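Local coordinates for sugar phosphate isomerase/epimerase (Parabacteroides distasonis, PDB 3L23), which probably works as a metal-dependent sugar phosphate isomerase or epimerase, holding a magnesium ion in a xylose isomerase-like TIM barrel, at residues A[64-67]-A[68-72]; A[107-110]-A[111-115]; A[135-138]-A[139-142]. All coordinates share one frame; numbering follows the deposited sequence. Where two conformers were deposited one is given.

In the fold
All three contacts illustrate how the outer helices of a TIM barrel are stabilised from within, each lying in or at the end of a single helix and spanning a little over two turns. Along the chain they come in series: interaction 1 closes helix 61-70, interaction 2 sits in helix 103-119, and interaction 3 starts helix 136-155. Centres of interactions 1 and 3 are 41 Å apart, on opposite sides of the chain's centre; interaction 2 is 24 Å from the first and 23 Å from the third. None touches another. These helices connect parallel strands 45-52, 74-79, 124-127 and 162-165, the last of which carries the magnesium ligand H165.

Interaction 1 (A[64-67]-A[68-72]); sequences FKKM and AEDAG
K65 and K66 reach one turn forward, to E69 and D70, and so form two consecutive i to i+4 salt bridges on the last turns of helix 61-70. The K65 chain runs out with CG anti to the backbone N (chi1 -177°) and bends only at its end, which brings NZ to 2.9 Å from E69 OE2, on the syn side of the carboxylate and somewhat out of its plane; a weak second bond goes to OE1. K66 also runs out extended, turns the other way at its end and sets NZ 2.7 Å from D70 OD1, on the syn lone pair, the bond to OD2 being weak. In both pairs the aliphatic part of the lysine leans on the acid, as where K65 CE comes 3.4 Å from E69 OE2. K66, E69 and D70 make up the solvent side, where ion pairs rather than packing join the turns.

The other side is tightly packed. F64 and A68 are buried, and A68 CB sits 3.5 Å from F64 O, which takes the N-H of A68 at 2.9 Å. F64 rests on L48 and A68 on L46, both from strand 45-52, while the selenomethionine M67 packs against A32 and L35 of helix 31-40.

The last regular bond, A71 N to M67 O, is bent (139°) before a Schellman motif, where G72 N bonds E69 O at 2.9 Å and a positive phi (87°) would jam a CB against A71 O. That turn leads into strand 74-79, completing a beta-alpha-beta crossover from strand 45-52, the repeating element of the TIM barrel.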
loop_
_atom_site.group_PDB
_atom_site.type_symbol
_atom_site.label_atom_id
_atom_site.label_comp_id
_atom_site.label_asym_id
_atom_site.label_seq_id
_atom_site.Cartn_x
_atom_site.Cartn_y
_atom_site.Cartn_z
ATOM N N PHE A 64 11.627 -6.252 -15.717
ATOM C CA PHE A 64 11.401 -5.032 -14.967
ATOM C C PHE A 64 12.373 -4.945 -13.784
ATOM O O PHE A 64 13.020 -3.918 -13.572
ATOM C CB PHE A 64 9.952 -4.957 -14.450
ATOM C CG PHE A 64 9.615 -3.662 -13.771
ATOM C CD1 PHE A 64 9.898 -3.457 -12.429
ATOM C CD2 PHE A 64 8.992 -2.632 -14.460
ATOM C CE1 PHE A 64 9.581 -2.280 -11.799
ATOM C CE2 PHE A 64 8.661 -1.452 -13.825
ATOM C CZ PHE A 64 8.980 -1.262 -12.502
ATOM N N LYS A 65 12.500 -6.026 -13.042
ATOM C CA LYS A 65 13.443 -6.091 -11.928
ATOM C C LYS A 65 14.865 -5.730 -12.369
ATOM O O LYS A 65 15.513 -4.917 -11.725
ATOM C CB LYS A 65 13.409 -7.475 -11.294
ATOM C CG LYS A 65 14.308 -7.628 -10.058
ATOM C CD LYS A 65 14.203 -9.069 -9.537
ATOM C CE LYS A 65 14.992 -9.286 -8.228
ATOM N NZ LYS A 65 16.439 -9.333 -8.469
ATOM N N LYS A 66 15.338 -6.330 -13.460
ATOM C CA LYS A 66 16.665 -6.031 -13.960
ATOM C C LYS A 66 16.788 -4.564 -14.337
ATOM O O LYS A 66 17.810 -3.943 -14.020
ATOM C CB LYS A 66 17.083 -6.955 -15.135
ATOM C CG LYS A 66 18.482 -6.540 -15.719
ATOM C CD LYS A 66 19.249 -7.534 -16.469
ATOM C CE LYS A 66 20.630 -6.923 -16.918
ATOM N NZ LYS A 66 21.423 -6.268 -15.789
HETATM N N MSE A 67 15.791 -3.991 -15.015
HETATM C CA MSE A 67 15.907 -2.567 -15.413
HETATM C C MSE A 67 15.941 -1.654 -14.185
HETATM O O MSE A 67 16.680 -0.690 -14.139
HETATM C CB MSE A 67 14.797 -2.172 -16.406
HETATM C CG MSE A 67 14.968 -2.814 -17.768
HETATM SE SE MSE A 67 13.726 -2.108 -19.095
HETATM C CE MSE A 67 12.169 -3.120 -18.561
ATOM N N ALA A 68 15.140 -1.983 -13.192
ATOM C CA ALA A 68 15.087 -1.207 -11.953
ATOM C C ALA A 68 16.442 -1.279 -11.235
ATOM O O ALA A 68 17.002 -0.294 -10.789
ATOM C CB ALA A 68 13.994 -1.740 -11.069
ATOM N N GLU A 69 16.967 -2.479 -11.130
ATOM C CA GLU A 69 18.236 -2.692 -10.451
ATOM C C GLU A 69 19.386 -2.073 -11.200
ATOM O O GLU A 69 20.253 -1.484 -10.581
ATOM C CB GLU A 69 18.445 -4.179 -10.177
ATOM C CG GLU A 69 17.614 -4.631 -9.020
ATOM C CD GLU A 69 17.607 -6.125 -8.719
ATOM O OE1 GLU A 69 18.302 -6.928 -9.373
ATOM O OE2 GLU A 69 16.857 -6.503 -7.797
ATOM N N ASP A 70 19.393 -2.158 -12.528
ATOM C CA ASP A 70 20.434 -1.496 -13.300
ATOM C C ASP A 70 20.414 0.012 -13.102
ATOM O O ASP A 70 21.443 0.658 -13.283
ATOM C CB ASP A 70 20.300 -1.784 -14.797
ATOM C CG ASP A 70 20.703 -3.209 -15.181
ATOM O OD1 ASP A 70 21.280 -3.961 -14.355
ATOM O OD2 ASP A 70 20.425 -3.571 -16.344
ATOM N N ALA A 71 19.241 0.574 -12.791
ATOM C CA ALA A 71 19.079 2.012 -12.504
ATOM C C ALA A 71 19.452 2.383 -11.089
ATOM O O ALA A 71 19.326 3.550 -10.721
ATOM C CB ALA A 71 17.615 2.475 -12.769
ATOM N N GLY A 72 19.828 1.412 -10.274
ATOM C CA GLY A 72 20.141 1.666 -8.868
ATOM C C GLY A 72 18.987 1.621 -7.915
ATOM O O GLY A 72 19.097 2.143 -6.797
#

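Interaction 2 (A[107-110]-A[111-115]); sequences MEYW and KATAA. With EDO (1,2-ethanediol), chain E.
M107, E108, Y109 and W110 offer their carbonyls in turn to the backbone N-H groups of K111, A112, T113 and A114, the regular bonding of an alpha helix, closing at 2.8 Å between W110 O and A114 N. Y109 O takes a second bond as well, from T113 OG1 at 2.8 Å, the hydroxyl approaching from above the carbonyl plane, 37° out of it. This is possible because T113 OG1 stands beside its own backbone N (chi1 -57°), facing back down the helix. The same oxygen lies 3.2 Å above the Y109 ring, over its centre, and T113 CB makes a CH-pi contact with that face, 4.3 Å from the centroid. Y109 CD2 in turn sits over one face of W110, whose indole packs on L125 and Q127 of strand 124-127. With an alanine here instead of Y109, the T113 hydroxyl and CB would probably lose their aromatic cover and the W110 face a neighbour. A 1,2-ethanediol, probably from the crystallisation liquor, donates from O1 to T113 OG1 at 3.1 Å. The hydroxyl thus spends its proton on the helix carbonyl, while its oxygen can still accept a bond from outside the helix.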
loop_
_atom_site.group_PDB
_atom_site.type_symbol
_atom_site.label_atom_id
_atom_site.label_comp_id
_atom_site.label_asym_id
_atom_site.label_seq_id
_atom_site.Cartn_x
_atom_site.Cartn_y
_atom_site.Cartn_z
HETATM N N MSE A 107 -7.169 -17.991 -1.850
HETATM C CA MSE A 107 -5.914 -18.616 -1.423
HETATM C C MSE A 107 -5.064 -19.059 -2.633
HETATM O O MSE A 107 -3.833 -19.005 -2.572
HETATM C CB MSE A 107 -6.166 -19.763 -0.440
HETATM C CG MSE A 107 -6.847 -19.282 0.861
HETATM SE SE MSE A 107 -5.921 -17.921 1.774
HETATM C CE MSE A 107 -7.552 -16.960 2.455
ATOM N N GLU A 108 -5.718 -19.464 -3.716
ATOM C CA GLU A 108 -5.037 -19.790 -4.975
ATOM C C GLU A 108 -4.306 -18.571 -5.545
ATOM O O GLU A 108 -3.171 -18.669 -6.034
ATOM C CB GLU A 108 -6.063 -20.356 -5.965
ATOM C CG GLU A 108 -5.571 -20.607 -7.393
ATOM C CD GLU A 108 -6.621 -21.296 -8.279
ATOM O OE1 GLU A 108 -7.644 -21.799 -7.769
ATOM O OE2 GLU A 108 -6.406 -21.350 -9.508
ATOM N N TYR A 109 -4.957 -17.411 -5.476
ATOM C CA TYR A 109 -4.348 -16.168 -5.885
ATOM C C TYR A 109 -3.129 -15.879 -5.041
ATOM O O TYR A 109 -2.073 -15.546 -5.572
ATOM C CB TYR A 109 -5.320 -14.988 -5.737
ATOM C CG TYR A 109 -4.669 -13.689 -6.084
ATOM C CD1 TYR A 109 -4.621 -13.244 -7.400
ATOM C CD2 TYR A 109 -4.063 -12.922 -5.114
ATOM C CE1 TYR A 109 -3.973 -12.096 -7.734
ATOM C CE2 TYR A 109 -3.443 -11.787 -5.447
ATOM C CZ TYR A 109 -3.417 -11.359 -6.744
ATOM O OH TYR A 109 -2.720 -10.191 -7.019
ATOM N N TRP A 110 -3.268 -15.974 -3.726
ATOM C CA TRP A 110 -2.150 -15.620 -2.855
ATOM C C TRP A 110 -0.951 -16.565 -3.065
ATOM O O TRP A 110 0.189 -16.109 -3.074
ATOM C CB TRP A 110 -2.564 -15.556 -1.371
ATOM C CG TRP A 110 -3.333 -14.304 -1.086
ATOM C CD1 TRP A 110 -4.592 -14.215 -0.643
ATOM C CD2 TRP A 110 -2.864 -12.953 -1.264
ATOM N NE1 TRP A 110 -4.976 -12.904 -0.532
ATOM C CE2 TRP A 110 -3.925 -12.098 -0.904
ATOM C CE3 TRP A 110 -1.650 -12.393 -1.691
ATOM C CZ2 TRP A 110 -3.801 -10.713 -0.934
ATOM C CZ3 TRP A 110 -1.529 -11.036 -1.750
ATOM C CH2 TRP A 110 -2.606 -10.201 -1.371
ATOM N N LYS A 111 -1.212 -17.852 -3.227
ATOM C CA LYS A 111 -0.121 -18.811 -3.463
ATOM C C LYS A 111 0.701 -18.436 -4.717
ATOM O O LYS A 111 1.921 -18.291 -4.638
ATOM C CB LYS A 111 -0.640 -20.244 -3.579
ATOM C CG LYS A 111 0.487 -21.247 -3.820
ATOM C CD LYS A 111 0.059 -22.658 -3.593
ATOM C CE LYS A 111 1.229 -23.658 -3.853
ATOM N NZ LYS A 111 0.714 -25.001 -3.845
ATOM N N ALA A 112 0.019 -18.254 -5.841
ATOM C CA ALA A 112 0.684 -17.913 -7.117
ATOM C C ALA A 112 1.376 -16.562 -7.056
ATOM O O ALA A 112 2.497 -16.408 -7.529
ATOM C CB ALA A 112 -0.321 -17.920 -8.224
ATOM N N THR A 113 0.704 -15.568 -6.488
ATOM C CA THR A 113 1.255 -14.227 -6.374
ATOM C C THR A 113 2.462 -14.167 -5.425
ATOM O O THR A 113 3.479 -13.542 -5.755
ATOM C CB THR A 113 0.128 -13.281 -5.933
ATOM O OG1 THR A 113 -0.922 -13.400 -6.910
ATOM C CG2 THR A 113 0.608 -11.811 -5.799
ATOM N N ALA A 114 2.373 -14.818 -4.280
ATOM C CA ALA A 114 3.464 -14.837 -3.310
ATOM C C ALA A 114 4.689 -15.578 -3.882
ATOM O O ALA A 114 5.831 -15.125 -3.696
ATOM C CB ALA A 114 3.012 -15.482 -1.982
ATOM N N ALA A 115 4.454 -16.677 -4.602
ATOM C CA ALA A 115 5.530 -17.412 -5.263
ATOM C C ALA A 115 6.293 -16.500 -6.222
ATOM O O ALA A 115 7.528 -16.487 -6.196
ATOM C CB ALA A 115 4.995 -18.656 -5.995
HETATM C C1 EDO E . -2.313 -13.944 -10.440
HETATM O O1 EDO E . -1.190 -14.526 -9.795
HETATM C C2 EDO E . -1.935 -12.508 -10.735
HETATM O O2 EDO E . -2.679 -11.971 -11.825
#

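Interaction 3 (A[135-138]-A[139-142]); sequences THDE and AKLV
An N-cap opens helix 136-155, the helix of the beta-alpha-beta unit that runs from strand 124-127 to strand 162-165, and T135 O starts its bonding ladder by accepting from A139 N at 3.1 Å. T135 is the capping residue itself: its OG1 receives the N-H of E138 at 3.0 Å in a fairly straight bond, 161° at the hydrogen, so that a backbone donor of the first turn, which no earlier helical carbonyl can serve, is satisfied by a side chain. E138 answers from the other direction, its OE1 bonding the backbone N of T134 just ahead of the cap. H136 bonds through NE2 to D196 OD2 and lays its side chain against L201 of helix 198-205. The buried A139 touches the same leucine and I133, and its CB lies 3.5 Å from H136 O. V142 continues this inner face, setting CG2 3.4 Å from E138 O while packing on Y98, P131 and I133. The acids D137 and E138 stand at the amino end of the helix, where their negative charge would be expected to suit the helix dipole. D137 and K140 form the exposed flank. Both place CG anti to the carbonyl carbon, with chi1 near -70°, and the chains run side by side in the same direction; K140 was modelled in two conformers, and in one a weak, doubtful salt bridge puts its NZ 3.5 Å from D137 OD1.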
loop_
_atom_site.group_PDB
_atom_site.type_symbol
_atom_site.label_atom_id
_atom_site.label_comp_id
_atom_site.label_asym_id
_atom_site.label_seq_id
_atom_site.Cartn_x
_atom_site.Cartn_y
_atom_site.Cartn_z
ATOM N N THR A 135 -20.926 -4.898 7.763
ATOM C CA THR A 135 -21.404 -5.449 9.027
ATOM C C THR A 135 -20.191 -5.958 9.821
ATOM O O THR A 135 -19.119 -6.193 9.258
ATOM C CB THR A 135 -22.391 -6.625 8.851
ATOM O OG1 THR A 135 -21.710 -7.753 8.244
ATOM C CG2 THR A 135 -23.637 -6.232 8.018
ATOM N N HIS A 136 -20.399 -6.164 11.126
ATOM C CA HIS A 136 -19.373 -6.719 11.997
ATOM C C HIS A 136 -19.008 -8.115 11.487
ATOM O O HIS A 136 -17.874 -8.452 11.415
ATOM C CB HIS A 136 -19.841 -6.792 13.479
ATOM C CG HIS A 136 -19.952 -5.454 14.160
ATOM N ND1 HIS A 136 -21.117 -4.709 14.180
ATOM C CD2 HIS A 136 -19.038 -4.734 14.866
ATOM C CE1 HIS A 136 -20.906 -3.583 14.851
ATOM N NE2 HIS A 136 -19.653 -3.575 15.280
ATOM N N ASP A 137 -19.998 -8.917 11.132
ATOM C CA ASP A 137 -19.723 -10.275 10.692
ATOM C C ASP A 137 -18.911 -10.320 9.399
ATOM O O ASP A 137 -18.023 -11.147 9.275
ATOM C CB ASP A 137 -21.010 -11.050 10.534
ATOM C CG ASP A 137 -21.675 -11.408 11.877
ATOM O OD1 ASP A 137 -21.128 -11.110 12.959
ATOM O OD2 ASP A 137 -22.762 -11.966 11.845
ATOM N N GLU A 138 -19.179 -9.421 8.448
ATOM C CA GLU A 138 -18.382 -9.353 7.237
ATOM C C GLU A 138 -16.951 -8.985 7.573
ATOM O O GLU A 138 -16.014 -9.528 6.989
ATOM C CB GLU A 138 -18.966 -8.338 6.202
ATOM C CG GLU A 138 -20.190 -8.885 5.532
ATOM C CD GLU A 138 -20.995 -7.883 4.736
ATOM O OE1 GLU A 138 -20.566 -6.732 4.582
ATOM O OE2 GLU A 138 -22.082 -8.299 4.248
ATOM N N ALA A 139 -16.762 -8.051 8.503
ATOM C CA ALA A 139 -15.416 -7.680 8.867
ATOM C C ALA A 139 -14.665 -8.847 9.488
ATOM O O ALA A 139 -13.470 -9.056 9.212
ATOM C CB ALA A 139 -15.416 -6.459 9.838
ATOM N N LYS A 140 -15.355 -9.596 10.346
ATOM C CA LYS A 140 -14.761 -10.783 10.962
ATOM C C LYS A 140 -14.215 -11.740 9.920
ATOM O O LYS A 140 -13.056 -12.141 9.990
ATOM C CB LYS A 140 -15.783 -11.516 11.818
ATOM C CG LYS A 140 -16.203 -10.816 13.075
ATOM C CD LYS A 140 -17.194 -11.668 13.818
ATOM C CE LYS A 140 -17.875 -10.949 14.946
ATOM N NZ LYS A 140 -18.898 -11.842 15.545
ATOM N N LEU A 141 -15.059 -12.112 8.960
ATOM C CA LEU A 141 -14.680 -13.047 7.907
ATOM C C LEU A 141 -13.527 -12.519 7.085
ATOM O O LEU A 141 -12.603 -13.273 6.762
ATOM C CB LEU A 141 -15.896 -13.389 7.003
ATOM C CG LEU A 141 -15.627 -14.427 5.908
ATOM C CD1 LEU A 141 -15.198 -15.791 6.495
ATOM C CD2 LEU A 141 -16.837 -14.620 5.051
ATOM N N VAL A 142 -13.520 -11.219 6.793
ATOM C CA VAL A 142 -12.401 -10.645 6.067
ATOM C C VAL A 142 -11.111 -10.809 6.881
ATOM O O VAL A 142 -10.042 -11.225 6.345
ATOM C CB VAL A 142 -12.657 -9.171 5.691
ATOM C CG1 VAL A 142 -11.329 -8.499 5.353
ATOM C CG2 VAL A 142 -13.695 -9.058 4.553
#